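Local atomic coordinates of leucyl-tRNA synthetase (Giardia intestinalis, PDB entry 3PZ6), a protein that probably charges tRNA(Leu) with leucine at the cost of ATP, this chain being its CP1 editing domain, a part tied to removal of wrongly attached amino acids. Residues A[89-94]-A[227-232]; A[97-102]-A[170-175]; A[106-111]-A[142-147]; A[151-156]-A[210-215]; A[189-194]-A[263-268]. The protein carries 2 engineered substitutions. All coordinates share one frame; numbering follows the deposited sequence.

Contact 1. Residues A[89-94]-A[227-232]; sequences PETMVG and PIIEIP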
# COMPACT_ATOMS: atom_id res chain seq x y z
N PRO A 89 -4.62 3.46 -10.61
CA PRO A 89 -4.82 4.51 -9.61
C PRO A 89 -6.28 4.70 -9.18
O PRO A 89 -6.54 5.29 -8.13
CB PRO A 89 -4.30 5.77 -10.31
CG PRO A 89 -4.49 5.49 -11.76
CD PRO A 89 -4.20 4.02 -11.91
N GLU A 90 -7.22 4.22 -9.99
CA GLU A 90 -8.65 4.34 -9.67
C GLU A 90 -9.08 3.40 -8.53
O GLU A 90 -10.10 3.65 -7.87
CB GLU A 90 -9.52 4.12 -10.93
CG GLU A 90 -9.68 2.66 -11.38
CD GLU A 90 -8.47 2.08 -12.11
OE1 GLU A 90 -7.44 2.78 -12.27
OE2 GLU A 90 -8.57 0.91 -12.54
N THR A 91 -8.31 2.34 -8.30
CA THR A 91 -8.59 1.38 -7.24
C THR A 91 -8.04 1.83 -5.88
O THR A 91 -8.25 1.14 -4.87
CB THR A 91 -8.04 -0.03 -7.57
OG1 THR A 91 -6.63 0.04 -7.76
CG2 THR A 91 -8.68 -0.63 -8.82
N MET A 92 -7.36 2.97 -5.86
CA MET A 92 -6.65 3.44 -4.66
C MET A 92 -7.52 3.74 -3.44
O MET A 92 -7.05 3.72 -2.30
CB MET A 92 -5.73 4.62 -4.98
CG MET A 92 -4.41 4.23 -5.68
SD MET A 92 -3.52 2.86 -4.90
CE MET A 92 -3.98 1.51 -5.98
N VAL A 93 -8.80 4.01 -3.66
CA VAL A 93 -9.73 4.25 -2.57
C VAL A 93 -10.18 2.94 -1.88
O VAL A 93 -10.85 2.97 -0.85
CB VAL A 93 -10.94 5.11 -3.04
CG1 VAL A 93 -11.64 4.47 -4.23
CG2 VAL A 93 -11.92 5.38 -1.89
N GLY A 94 -9.79 1.80 -2.45
CA GLY A 94 -10.18 0.48 -1.92
C GLY A 94 -9.11 -0.27 -1.16
O GLY A 94 -9.30 -1.44 -0.81
N PRO A 227 -16.56 -1.78 -1.69
CA PRO A 227 -17.33 -1.71 -2.94
C PRO A 227 -17.00 -0.46 -3.78
O PRO A 227 -17.84 0.44 -3.93
CB PRO A 227 -18.78 -1.63 -2.44
CG PRO A 227 -18.67 -1.01 -1.11
CD PRO A 227 -17.43 -1.57 -0.52
N ILE A 228 -15.79 -0.41 -4.33
CA ILE A 228 -15.32 0.80 -5.01
C ILE A 228 -15.79 0.87 -6.46
O ILE A 228 -16.05 1.94 -6.99
CB ILE A 228 -13.77 0.97 -4.92
CG1 ILE A 228 -13.04 -0.26 -5.46
CG2 ILE A 228 -13.35 1.22 -3.49
CD1 ILE A 228 -11.62 0.02 -5.92
N ILE A 229 -15.90 -0.29 -7.09
CA ILE A 229 -16.26 -0.37 -8.50
C ILE A 229 -17.38 -1.38 -8.70
O ILE A 229 -17.30 -2.50 -8.20
CB ILE A 229 -15.02 -0.74 -9.37
CG1 ILE A 229 -14.00 0.41 -9.34
CG2 ILE A 229 -15.43 -1.06 -10.80
CD1 ILE A 229 -12.61 0.06 -9.84
N GLU A 230 -18.43 -0.95 -9.40
CA GLU A 230 -19.49 -1.85 -9.82
C GLU A 230 -19.29 -2.27 -11.27
O GLU A 230 -19.26 -1.44 -12.17
CB GLU A 230 -20.87 -1.21 -9.64
CG GLU A 230 -22.01 -2.11 -10.11
CD GLU A 230 -23.38 -1.47 -10.02
OE1 GLU A 230 -23.51 -0.35 -9.47
OE2 GLU A 230 -24.36 -2.09 -10.51
N ILE A 231 -19.16 -3.57 -11.47
CA ILE A 231 -19.18 -4.13 -12.80
C ILE A 231 -20.57 -4.70 -13.08
O ILE A 231 -20.98 -5.68 -12.44
CB ILE A 231 -18.09 -5.19 -12.98
CG1 ILE A 231 -16.71 -4.59 -12.68
CG2 ILE A 231 -18.13 -5.76 -14.39
CD1 ILE A 231 -15.60 -5.60 -12.46
N PRO A 232 -21.32 -4.07 -14.01
CA PRO A 232 -22.63 -4.56 -14.45
C PRO A 232 -22.56 -6.04 -14.82
O PRO A 232 -21.62 -6.46 -15.51
CB PRO A 232 -22.91 -3.74 -15.71
CG PRO A 232 -22.16 -2.46 -15.49
CD PRO A 232 -20.92 -2.85 -14.74

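Contact 2. Residues A[97-102]-A[170-175]; sequences NCWVLP and LPLETI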
# COMPACT_ATOMS: atom_id res chain seq x y z
N ASN A 97 -4.73 -2.73 2.85
CA ASN A 97 -3.40 -3.03 3.35
C ASN A 97 -2.40 -2.84 2.22
O ASN A 97 -2.76 -2.38 1.13
CB ASN A 97 -3.33 -4.47 3.89
CG ASN A 97 -3.54 -5.54 2.79
OD1 ASN A 97 -2.59 -6.19 2.35
ND2 ASN A 97 -4.79 -5.71 2.36
N CYS A 98 -1.14 -3.17 2.47
CA CYS A 98 -0.15 -3.26 1.40
C CYS A 98 0.77 -4.47 1.64
O CYS A 98 0.64 -5.15 2.66
CB CYS A 98 0.64 -1.96 1.25
SG CYS A 98 1.64 -1.51 2.67
N TRP A 99 1.66 -4.73 0.69
CA TRP A 99 2.46 -5.95 0.69
C TRP A 99 3.95 -5.64 0.58
O TRP A 99 4.34 -4.76 -0.19
CB TRP A 99 2.10 -6.84 -0.49
CG TRP A 99 0.66 -7.23 -0.63
CD1 TRP A 99 -0.18 -6.88 -1.65
CD2 TRP A 99 -0.11 -8.07 0.25
NE1 TRP A 99 -1.42 -7.43 -1.46
CE2 TRP A 99 -1.41 -8.17 -0.31
CE3 TRP A 99 0.17 -8.74 1.45
CZ2 TRP A 99 -2.43 -8.91 0.30
CZ3 TRP A 99 -0.84 -9.48 2.05
CH2 TRP A 99 -2.13 -9.55 1.47
N VAL A 100 4.76 -6.35 1.35
CA VAL A 100 6.22 -6.34 1.18
C VAL A 100 6.70 -7.77 1.18
O VAL A 100 6.02 -8.65 1.70
CB VAL A 100 6.96 -5.56 2.30
CG1 VAL A 100 6.51 -4.09 2.34
CG2 VAL A 100 6.79 -6.24 3.65
N LEU A 101 7.86 -8.02 0.56
CA LEU A 101 8.49 -9.33 0.64
C LEU A 101 9.18 -9.46 2.00
O LEU A 101 10.11 -8.70 2.30
CB LEU A 101 9.50 -9.55 -0.50
CG LEU A 101 10.20 -10.91 -0.52
CD1 LEU A 101 9.22 -12.07 -0.81
CD2 LEU A 101 11.36 -10.93 -1.50
N PRO A 102 8.72 -10.42 2.82
CA PRO A 102 9.22 -10.59 4.19
C PRO A 102 10.73 -10.74 4.26
O PRO A 102 11.34 -10.39 5.27
CB PRO A 102 8.53 -11.86 4.66
CG PRO A 102 7.27 -11.91 3.87
CD PRO A 102 7.65 -11.39 2.51
N LEU A 170 1.64 -5.88 5.09
CA LEU A 170 1.44 -7.31 5.26
C LEU A 170 2.34 -8.15 4.34
O LEU A 170 2.90 -7.63 3.37
CB LEU A 170 -0.04 -7.65 5.06
CG LEU A 170 -1.07 -7.00 5.99
CD1 LEU A 170 -2.42 -7.64 5.73
CD2 LEU A 170 -0.69 -7.14 7.46
N PRO A 171 2.50 -9.45 4.66
CA PRO A 171 3.41 -10.32 3.94
C PRO A 171 2.85 -10.90 2.64
O PRO A 171 1.79 -11.53 2.65
CB PRO A 171 3.70 -11.44 4.96
CG PRO A 171 2.49 -11.51 5.77
CD PRO A 171 1.92 -10.13 5.84
N LEU A 172 3.56 -10.66 1.54
CA LEU A 172 3.28 -11.35 0.29
C LEU A 172 4.54 -12.07 -0.18
O LEU A 172 5.50 -11.45 -0.59
CB LEU A 172 2.75 -10.39 -0.77
CG LEU A 172 2.20 -11.03 -2.06
CD1 LEU A 172 0.99 -11.94 -1.79
CD2 LEU A 172 1.85 -9.97 -3.09
N GLU A 173 4.51 -13.40 -0.11
CA GLU A 173 5.69 -14.23 -0.37
C GLU A 173 6.12 -14.32 -1.83
O GLU A 173 7.22 -14.79 -2.12
CB GLU A 173 5.47 -15.64 0.18
CG GLU A 173 5.42 -15.71 1.69
CD GLU A 173 4.91 -17.05 2.21
OE1 GLU A 173 5.35 -17.45 3.31
OE2 GLU A 173 4.08 -17.69 1.52
N THR A 174 5.26 -13.85 -2.73
CA THR A 174 5.51 -13.96 -4.17
C THR A 174 5.99 -12.65 -4.82
O THR A 174 6.11 -12.57 -6.04
CB THR A 174 4.26 -14.47 -4.93
OG1 THR A 174 3.20 -13.52 -4.80
CG2 THR A 174 3.81 -15.82 -4.38
N ILE A 175 6.24 -11.62 -4.00
CA ILE A 175 6.75 -10.35 -4.52
C ILE A 175 8.12 -10.53 -5.17
O ILE A 175 8.99 -11.22 -4.63
CB ILE A 175 6.81 -9.27 -3.42
CG1 ILE A 175 5.40 -8.71 -3.16
CG2 ILE A 175 7.78 -8.15 -3.80
CD1 ILE A 175 5.31 -7.69 -2.04

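Contact 3. Residues A[106-111]-A[142-147]; sequences YGAYYI and DFISEI. Engineered in segment 142-147: Ser145 (natural residue Cys).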
# COMPACT_ATOMS: atom_id res chain seq x y z
N TYR A 106 15.17 -3.77 1.37
CA TYR A 106 14.79 -2.46 0.90
C TYR A 106 15.82 -1.45 1.40
O TYR A 106 16.67 -1.77 2.23
CB TYR A 106 13.38 -2.11 1.38
CG TYR A 106 12.32 -3.09 0.91
CD1 TYR A 106 11.67 -2.90 -0.31
CD2 TYR A 106 11.99 -4.21 1.67
CE1 TYR A 106 10.71 -3.80 -0.76
CE2 TYR A 106 11.04 -5.11 1.23
CZ TYR A 106 10.40 -4.90 0.02
OH TYR A 106 9.45 -5.80 -0.42
N GLY A 107 15.74 -0.23 0.89
CA GLY A 107 16.64 0.83 1.33
C GLY A 107 15.89 2.12 1.53
O GLY A 107 14.88 2.36 0.88
N ALA A 108 16.39 2.94 2.45
CA ALA A 108 15.84 4.27 2.68
C ALA A 108 16.67 5.30 1.92
O ALA A 108 17.89 5.35 2.05
CB ALA A 108 15.81 4.59 4.17
N TYR A 109 15.99 6.12 1.11
CA TYR A 109 16.66 7.12 0.28
C TYR A 109 16.00 8.48 0.42
O TYR A 109 14.86 8.58 0.89
CB TYR A 109 16.60 6.71 -1.20
CG TYR A 109 17.13 5.33 -1.51
CD1 TYR A 109 18.45 5.14 -1.90
CD2 TYR A 109 16.29 4.22 -1.45
CE1 TYR A 109 18.94 3.87 -2.21
CE2 TYR A 109 16.76 2.95 -1.75
CZ TYR A 109 18.08 2.78 -2.13
OH TYR A 109 18.54 1.52 -2.42
N TYR A 110 16.73 9.53 0.03
CA TYR A 110 16.16 10.85 -0.15
C TYR A 110 15.73 11.02 -1.61
O TYR A 110 16.45 10.61 -2.53
CB TYR A 110 17.18 11.94 0.20
CG TYR A 110 17.41 12.16 1.68
CD1 TYR A 110 16.43 12.74 2.49
CD2 TYR A 110 18.63 11.84 2.27
CE1 TYR A 110 16.65 12.96 3.84
CE2 TYR A 110 18.86 12.06 3.63
CZ TYR A 110 17.86 12.61 4.40
OH TYR A 110 18.09 12.83 5.74
N ILE A 111 14.56 11.61 -1.82
CA ILE A 111 14.11 12.03 -3.15
C ILE A 111 14.30 13.55 -3.27
O ILE A 111 14.71 14.06 -4.31
CB ILE A 111 12.64 11.64 -3.41
CG1 ILE A 111 12.48 10.12 -3.49
CG2 ILE A 111 12.08 12.32 -4.68
CD1 ILE A 111 13.02 9.47 -4.77
N ASP A 142 20.93 8.67 -3.13
CA ASP A 142 21.08 9.35 -1.84
C ASP A 142 20.70 8.39 -0.71
O ASP A 142 19.72 8.61 0.01
CB ASP A 142 20.26 10.64 -1.78
CG ASP A 142 20.72 11.58 -0.66
OD1 ASP A 142 21.37 11.11 0.30
OD2 ASP A 142 20.42 12.79 -0.75
N PHE A 143 21.51 7.34 -0.57
CA PHE A 143 21.32 6.26 0.39
C PHE A 143 21.43 6.74 1.84
O PHE A 143 22.32 7.53 2.16
CB PHE A 143 22.36 5.17 0.12
CG PHE A 143 22.16 3.90 0.90
CD1 PHE A 143 21.39 2.87 0.37
CD2 PHE A 143 22.76 3.73 2.14
CE1 PHE A 143 21.21 1.68 1.08
CE2 PHE A 143 22.58 2.54 2.86
CZ PHE A 143 21.81 1.52 2.33
N ILE A 144 20.53 6.26 2.69
CA ILE A 144 20.53 6.61 4.11
C ILE A 144 20.88 5.38 4.96
O ILE A 144 21.90 5.36 5.64
CB ILE A 144 19.18 7.19 4.57
CG1 ILE A 144 18.81 8.40 3.72
CG2 ILE A 144 19.22 7.57 6.06
CD1 ILE A 144 17.33 8.72 3.72
N SER A 145 20.00 4.38 4.91
CA SER A 145 20.22 3.11 5.60
C SER A 145 19.36 2.02 4.97
O SER A 145 18.43 2.30 4.20
CB SER A 145 19.96 3.22 7.11
OG SER A 145 18.67 3.74 7.40
N GLU A 146 19.70 0.78 5.29
CA GLU A 146 19.05 -0.39 4.73
C GLU A 146 17.85 -0.75 5.60
O GLU A 146 17.92 -0.65 6.83
CB GLU A 146 20.04 -1.55 4.69
CG GLU A 146 19.69 -2.67 3.76
CD GLU A 146 20.75 -3.75 3.76
OE1 GLU A 146 21.81 -3.55 3.13
OE2 GLU A 146 20.52 -4.82 4.38
N ILE A 147 16.75 -1.15 4.96
CA ILE A 147 15.55 -1.59 5.67
C ILE A 147 15.17 -2.98 5.18
O ILE A 147 14.95 -3.17 3.99
CB ILE A 147 14.35 -0.61 5.46
CG1 ILE A 147 14.71 0.83 5.84
CG2 ILE A 147 13.12 -1.08 6.22
CD1 ILE A 147 14.85 1.10 7.34
O HOH W 1 17.93 8.68 -4.05

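Contact 4. Residues A[151-156]-A[210-215]; sequences DLLLAT and EKYGVD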
# COMPACT_ATOMS: atom_id res chain seq x y z
N ASP A 151 11.57 -5.56 9.17
CA ASP A 151 11.37 -4.28 9.84
C ASP A 151 10.05 -3.64 9.41
O ASP A 151 9.32 -3.07 10.23
CB ASP A 151 12.54 -3.34 9.55
CG ASP A 151 13.86 -3.85 10.09
OD1 ASP A 151 13.87 -4.55 11.13
OD2 ASP A 151 14.91 -3.55 9.47
N LEU A 152 9.75 -3.74 8.11
CA LEU A 152 8.53 -3.18 7.52
C LEU A 152 7.26 -3.92 7.91
O LEU A 152 6.20 -3.31 8.06
CB LEU A 152 8.64 -3.14 6.00
CG LEU A 152 9.67 -2.19 5.41
CD1 LEU A 152 9.83 -2.49 3.94
CD2 LEU A 152 9.26 -0.74 5.62
N LEU A 153 7.37 -5.23 8.08
CA LEU A 153 6.20 -6.07 8.30
C LEU A 153 5.40 -5.59 9.51
O LEU A 153 5.97 -5.20 10.53
CB LEU A 153 6.63 -7.53 8.45
CG LEU A 153 5.75 -8.59 7.78
CD1 LEU A 153 5.73 -8.42 6.25
CD2 LEU A 153 6.22 -10.00 8.14
N LEU A 154 4.08 -5.60 9.37
CA LEU A 154 3.15 -5.16 10.42
C LEU A 154 3.35 -3.70 10.89
O LEU A 154 3.01 -3.35 12.01
CB LEU A 154 3.13 -6.14 11.60
CG LEU A 154 3.11 -7.63 11.25
CD1 LEU A 154 3.21 -8.46 12.51
CD2 LEU A 154 1.87 -8.02 10.44
N ALA A 155 3.90 -2.86 10.01
CA ALA A 155 3.91 -1.42 10.22
C ALA A 155 2.58 -0.83 9.77
O ALA A 155 1.81 -1.50 9.08
CB ALA A 155 5.05 -0.79 9.46
N THR A 156 2.32 0.41 10.16
CA THR A 156 1.09 1.08 9.73
C THR A 156 1.41 2.28 8.86
O THR A 156 2.33 3.04 9.15
CB THR A 156 0.22 1.56 10.91
OG1 THR A 156 0.96 2.49 11.69
CG2 THR A 156 -0.20 0.42 11.78
N GLU A 210 0.14 -16.79 11.98
CA GLU A 210 0.97 -17.00 13.16
C GLU A 210 2.44 -16.92 12.80
O GLU A 210 3.22 -16.33 13.54
CB GLU A 210 0.72 -18.38 13.78
CG GLU A 210 -0.71 -18.85 13.80
CD GLU A 210 -0.88 -20.18 14.55
OE1 GLU A 210 -1.38 -21.15 13.93
OE2 GLU A 210 -0.52 -20.24 15.75
N LYS A 211 2.79 -17.53 11.67
CA LYS A 211 4.16 -17.55 11.16
C LYS A 211 4.79 -16.16 11.08
O LYS A 211 5.99 -16.02 11.30
CB LYS A 211 4.21 -18.24 9.79
CG LYS A 211 5.55 -18.07 9.06
CD LYS A 211 5.58 -18.82 7.76
CE LYS A 211 6.76 -18.37 6.88
NZ LYS A 211 8.09 -18.53 7.55
N TYR A 212 3.99 -15.15 10.76
CA TYR A 212 4.48 -13.77 10.62
C TYR A 212 4.05 -12.86 11.77
O TYR A 212 4.30 -11.65 11.73
CB TYR A 212 4.04 -13.18 9.27
CG TYR A 212 4.71 -13.81 8.07
CD1 TYR A 212 6.08 -13.71 7.90
CD2 TYR A 212 3.97 -14.52 7.12
CE1 TYR A 212 6.72 -14.27 6.81
CE2 TYR A 212 4.59 -15.10 6.02
CZ TYR A 212 5.97 -14.97 5.87
OH TYR A 212 6.63 -15.54 4.80
N GLY A 213 3.39 -13.44 12.77
CA GLY A 213 3.04 -12.71 13.99
C GLY A 213 1.89 -11.74 13.84
O GLY A 213 1.82 -10.73 14.56
N VAL A 214 0.99 -12.04 12.91
CA VAL A 214 -0.11 -11.14 12.57
C VAL A 214 -1.17 -11.22 13.64
O VAL A 214 -1.67 -12.30 13.95
CB VAL A 214 -0.76 -11.49 11.19
CG1 VAL A 214 -1.90 -10.54 10.86
CG2 VAL A 214 0.27 -11.46 10.08
N ASP A 215 -1.50 -10.07 14.22
CA ASP A 215 -2.71 -9.93 15.01
C ASP A 215 -3.87 -9.70 14.02
O ASP A 215 -4.06 -8.58 13.52
CB ASP A 215 -2.59 -8.76 16.00
CG ASP A 215 -3.78 -8.65 16.96
OD1 ASP A 215 -4.95 -8.88 16.54
OD2 ASP A 215 -3.56 -8.31 18.14

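Contact 5. Residues A[189-194]-A[263-268]; sequences SDAPDD and ICYTKG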
# COMPACT_ATOMS: atom_id res chain seq x y z
N SER A 189 -11.10 -6.09 -3.13
CA SER A 189 -12.39 -6.07 -3.82
C SER A 189 -12.24 -6.22 -5.32
O SER A 189 -13.16 -6.69 -6.00
CB SER A 189 -13.16 -4.80 -3.50
OG SER A 189 -12.46 -3.65 -3.93
N ASP A 190 -11.09 -5.84 -5.86
CA ASP A 190 -10.92 -5.83 -7.31
C ASP A 190 -9.62 -6.44 -7.86
O ASP A 190 -9.37 -6.36 -9.06
CB ASP A 190 -11.15 -4.42 -7.85
CG ASP A 190 -12.62 -4.02 -7.81
OD1 ASP A 190 -13.31 -4.18 -8.84
OD2 ASP A 190 -13.09 -3.57 -6.74
N ALA A 191 -8.84 -7.06 -6.99
CA ALA A 191 -7.68 -7.84 -7.41
C ALA A 191 -7.72 -9.20 -6.71
O ALA A 191 -7.48 -9.28 -5.51
CB ALA A 191 -6.41 -7.10 -7.07
N PRO A 192 -8.03 -10.27 -7.48
CA PRO A 192 -8.21 -11.64 -6.98
C PRO A 192 -7.02 -12.15 -6.16
O PRO A 192 -7.22 -12.75 -5.11
CB PRO A 192 -8.32 -12.47 -8.27
CG PRO A 192 -8.70 -11.49 -9.32
CD PRO A 192 -8.05 -10.22 -8.95
N ASP A 193 -5.81 -11.92 -6.66
CA ASP A 193 -4.58 -12.28 -5.96
C ASP A 193 -4.50 -11.59 -4.60
O ASP A 193 -4.25 -12.24 -3.58
CB ASP A 193 -3.33 -11.97 -6.82
CG ASP A 193 -3.07 -13.04 -7.89
OD1 ASP A 193 -3.27 -14.25 -7.62
OD2 ASP A 193 -2.67 -12.69 -9.03
N ASP A 194 -4.75 -10.27 -4.59
CA ASP A 194 -4.86 -9.52 -3.34
C ASP A 194 -5.85 -10.19 -2.39
O ASP A 194 -5.53 -10.42 -1.22
CB ASP A 194 -5.28 -8.07 -3.60
CG ASP A 194 -4.16 -7.20 -4.13
OD1 ASP A 194 -2.99 -7.63 -4.16
OD2 ASP A 194 -4.45 -6.05 -4.52
N ILE A 263 -11.11 -11.19 -16.11
CA ILE A 263 -12.44 -10.59 -16.08
C ILE A 263 -12.42 -9.26 -15.33
O ILE A 263 -12.86 -8.24 -15.84
CB ILE A 263 -13.49 -11.53 -15.45
CG1 ILE A 263 -13.68 -12.77 -16.31
CG2 ILE A 263 -14.82 -10.82 -15.26
CD1 ILE A 263 -14.24 -13.95 -15.56
N CYS A 264 -11.87 -9.28 -14.11
CA CYS A 264 -11.86 -8.10 -13.26
C CYS A 264 -11.15 -6.90 -13.89
O CYS A 264 -11.67 -5.79 -13.87
CB CYS A 264 -11.26 -8.43 -11.89
SG CYS A 264 -12.43 -9.25 -10.81
N TYR A 265 -9.97 -7.13 -14.44
CA TYR A 265 -9.20 -6.06 -15.04
C TYR A 265 -9.79 -5.59 -16.38
O TYR A 265 -9.78 -4.40 -16.67
CB TYR A 265 -7.72 -6.46 -15.17
CG TYR A 265 -6.95 -6.45 -13.86
CD1 TYR A 265 -7.36 -7.20 -12.75
CD2 TYR A 265 -5.78 -5.69 -13.72
CE1 TYR A 265 -6.65 -7.20 -11.55
CE2 TYR A 265 -5.06 -5.68 -12.53
CZ TYR A 265 -5.50 -6.43 -11.45
OH TYR A 265 -4.78 -6.41 -10.26
N THR A 266 -10.34 -6.52 -17.16
CA THR A 266 -10.92 -6.17 -18.46
C THR A 266 -12.31 -5.54 -18.33
O THR A 266 -12.51 -4.41 -18.77
CB THR A 266 -10.95 -7.36 -19.46
OG1 THR A 266 -9.65 -7.96 -19.51
CG2 THR A 266 -11.34 -6.89 -20.86
N LYS A 267 -13.24 -6.27 -17.72
CA LYS A 267 -14.59 -5.75 -17.52
C LYS A 267 -14.55 -4.50 -16.67
O LYS A 267 -15.27 -3.53 -16.95
CB LYS A 267 -15.51 -6.80 -16.88
CG LYS A 267 -16.05 -7.83 -17.84
CD LYS A 267 -17.23 -8.59 -17.24
CE LYS A 267 -17.76 -9.65 -18.18
NZ LYS A 267 -18.36 -9.05 -19.42
N GLY A 268 -13.70 -4.52 -15.65
CA GLY A 268 -13.47 -3.37 -14.79
C GLY A 268 -13.20 -2.11 -15.58
O GLY A 268 -13.89 -1.11 -15.41
O HOH W 2 -11.81 -4.17 -11.07

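Contact 1. Residues A[89-94]-A[227-232]
Gly94 and Ile228 mark the nearest approach of the two backbones, their CA atoms 6.0 Å apart, and no hydrogen bond joins the segments. Residues 89-94 coil tightly, Gly94 N returning to Thr91 O at 2.9 Å, and present this turn to Ile228 and the start of strand 229-230. Ile228 does most of the touching. With CG1 between its backbone N and carbonyl carbon (chi1 55°), CD1 reaches Thr91 CA at 3.6 Å, while the CG2 branch lies 3.6 Å from Gly94 CA and 3.7 Å from Val93 CG1. Ile229 adds CD1, 4.1 Å from Thr91 CG2 and close to the aliphatic part of Glu90, whose carboxylate turns to a salt bridge with Arg88. Segment 89-94 probably corresponds to the end of the threonine-rich region that lines the editing pocket in related CP1 domains. Val284 of helix 284-297 touches Glu90 and Ile229, Pro163 packs on Val93, and strand 229-230 pairs antiparallel with strand 273-274.

Contact 2. Residues A[97-102]-A[170-175]
Trp99 and Leu172 form the apolar centre, with Ile175 filling in beside them. Leu172 CD2 stands over the five-membered ring of the indole, 4.1 Å from its centroid in a CH-pi contact, and its CB lies 3.6 Å from Trp99 CB. Ile175 CD1 approaches the same Trp99 CB at 3.7 Å and also rests against the carbonyl carbon of Val100. Trp99 holds CG beside its own backbone N (chi1 -55°), which carries the six-membered ring past the other strand, CZ3 coming 3.6 Å from Leu170 CB. On the ring face opposite Leu172, Asn97 OD1 sits off centre toward the rim; the same amide end touches Leu170 CD1. Leu101 packs its CB on Ile175, and Pro102 CG meets Pro171 CB at 3.8 Å, the two pyrrolidines crossing at about a right angle. Outside this core runs a parallel beta ladder: Leu170 N donates to Cys98 O (2.7 Å), Val100 N to Leu170 O (3.0 Å) and Leu172 N, almost straight, to Val100 O (3.2 Å). A type I turn from Leu172 to Ile175 then leaves the sheet, and at its exposed edge Glu173 OE1 bonds to Tyr212 OH. Trp99 NE1 bonds to Asp194 of helix 192-202, whose Cys197 also packs on Trp99 and Leu172, and strand 183-186 pairs antiparallel with strand 97-100 to extend the central mixed sheet.

Contact 3. Residues A[106-111]-A[142-147]
Ile144 lays its CD1 over one face of the Tyr110 ring, 3.8 Å from the centroid and 16° off the normal, a CH-pi contact within an antiparallel strand pair. The ladder is broken by a beta bulge. Ile144 N donates to Ala108 O while Ala108 N bonds almost straight to Ser145 O (2.8 Å), so Ile144 and Ser145 together stand opposite Ala108; Ser145 is an engineered residue. Beyond the bulge, the edge of Phe143 points at the face of Tyr109 in an offset edge-to-face pair, planes 81° apart, with Phe143 CD1 3.7 Å from Tyr109 CE1. At the other end Tyr106 and Ile147 exchange backbone bonds, and Tyr106 OH bonds to Gly182 O. Strand 105-110 pairs with strand 115-120 along its second edge, and helix 61-71 packs on Ala108 and Ile147. Asp142 flanks the edge of Tyr110 with OD1, 3.5 Å from CD2. A water bridges the two strands at this end, donating to Tyr110 O (2.9 Å) and accepting from Asp142 N (3.1 Å).

Contact 4. Residues A[151-156]-A[210-215]
Leu154 sends its side chain from CB toward the Schellman motif that ends helix 208-211. CB and CG carry the chain across, CG beside the backbone N (chi1 -43°), and the two methyls make the contact. CD1 nestles against the backbone carbonyls of the helix end, 3.4 Å from Gly213 O and 3.5 Å from Tyr212 O, whereas CD2 meets Val214 CG2 at 3.8 Å, the two side chains crossing at about a right angle. Leu154 is the third residue of a type II turn from Leu152 to Ala155, closed by Ala155 N to Leu152 O, and this turn is what thrusts both Leu153 and Leu154 at the opposite segment. Gly213 has the positive phi of the motif, its N bonded back to Glu210 O at 3.0 Å. No hydrogen bond crosses, so apolar packing joins the turn after helix 149-152 to the helix end. Met219 of helix 216-219 touches Leu154 and Val214, and Asp215 caps the start of that helix through Leu218 N. At the root of the Tyr212 ring, Leu153 CD2 lies 3.7 Å from Tyr212 CD1 and 4.0 Å from Tyr212 CB.

Contact 5. Residues A[189-194]-A[263-268]
Asp190 is the first residue of segment 189-194 to meet helix 254-271, and it does so twice. Its carbonyl O rests 4.0 Å from Cys264 CB and 3.8 Å from Tyr265 CE1, while its carboxylate reaches the helix backbone through a water that donates to Asp190 OD1 (2.7 Å) and to Cys264 O (3.2 Å). Ala191 follows at the N-cap position of helix 192-202 and sets its CB 3.6 Å from Tyr265 OH. Pro192, in the first turn of that helix, brings CD to the edge of the same ring, 4.2 Å from CE1. Tyr265 has CG beside its backbone N (chi1 -75°), and from there the ring extends across to Ala191 and Pro192; Arg88 makes a cation-pi contact with it. Farther on, Asp194 turns to Val187 N. The segment probably corresponds to the aspartate-containing loop and helix start that border the editing pocket in related synthetases. Chemically the contact is light: no direct hydrogen bond spans it, and the polar link is indirect because a carboxylate and a carbonyl both accept, leaving the water to supply both protons while Cys264 and the phenol ring of Tyr265 provide the packing.

How the contacts relate
Contacts 1 and 5 lie about 10 Å apart between centres, where Ile228 packs on Ser189 and Asp190, and Ile231 on helix 254-271. Contacts 2 and 4 form a second cluster, also about 10 Å apart, joined by the packing of Tyr212 on Pro102 and Pro171. Contact 3 continues the mixed sheet of contact 2, with Tyr106 OH bonded to Leu101 N, and lies across the chain's centre from contact 1, its centre about 32 Å from that of contact 1. Along the chain, contacts 2, 3 and 4 are nested in the loop closed by contact 1, whereas contact 5 crosses it. A single indole-to-carboxylate bond ties contact 2 to contact 5, so the sheet connects with the helical side of one compact editing domain.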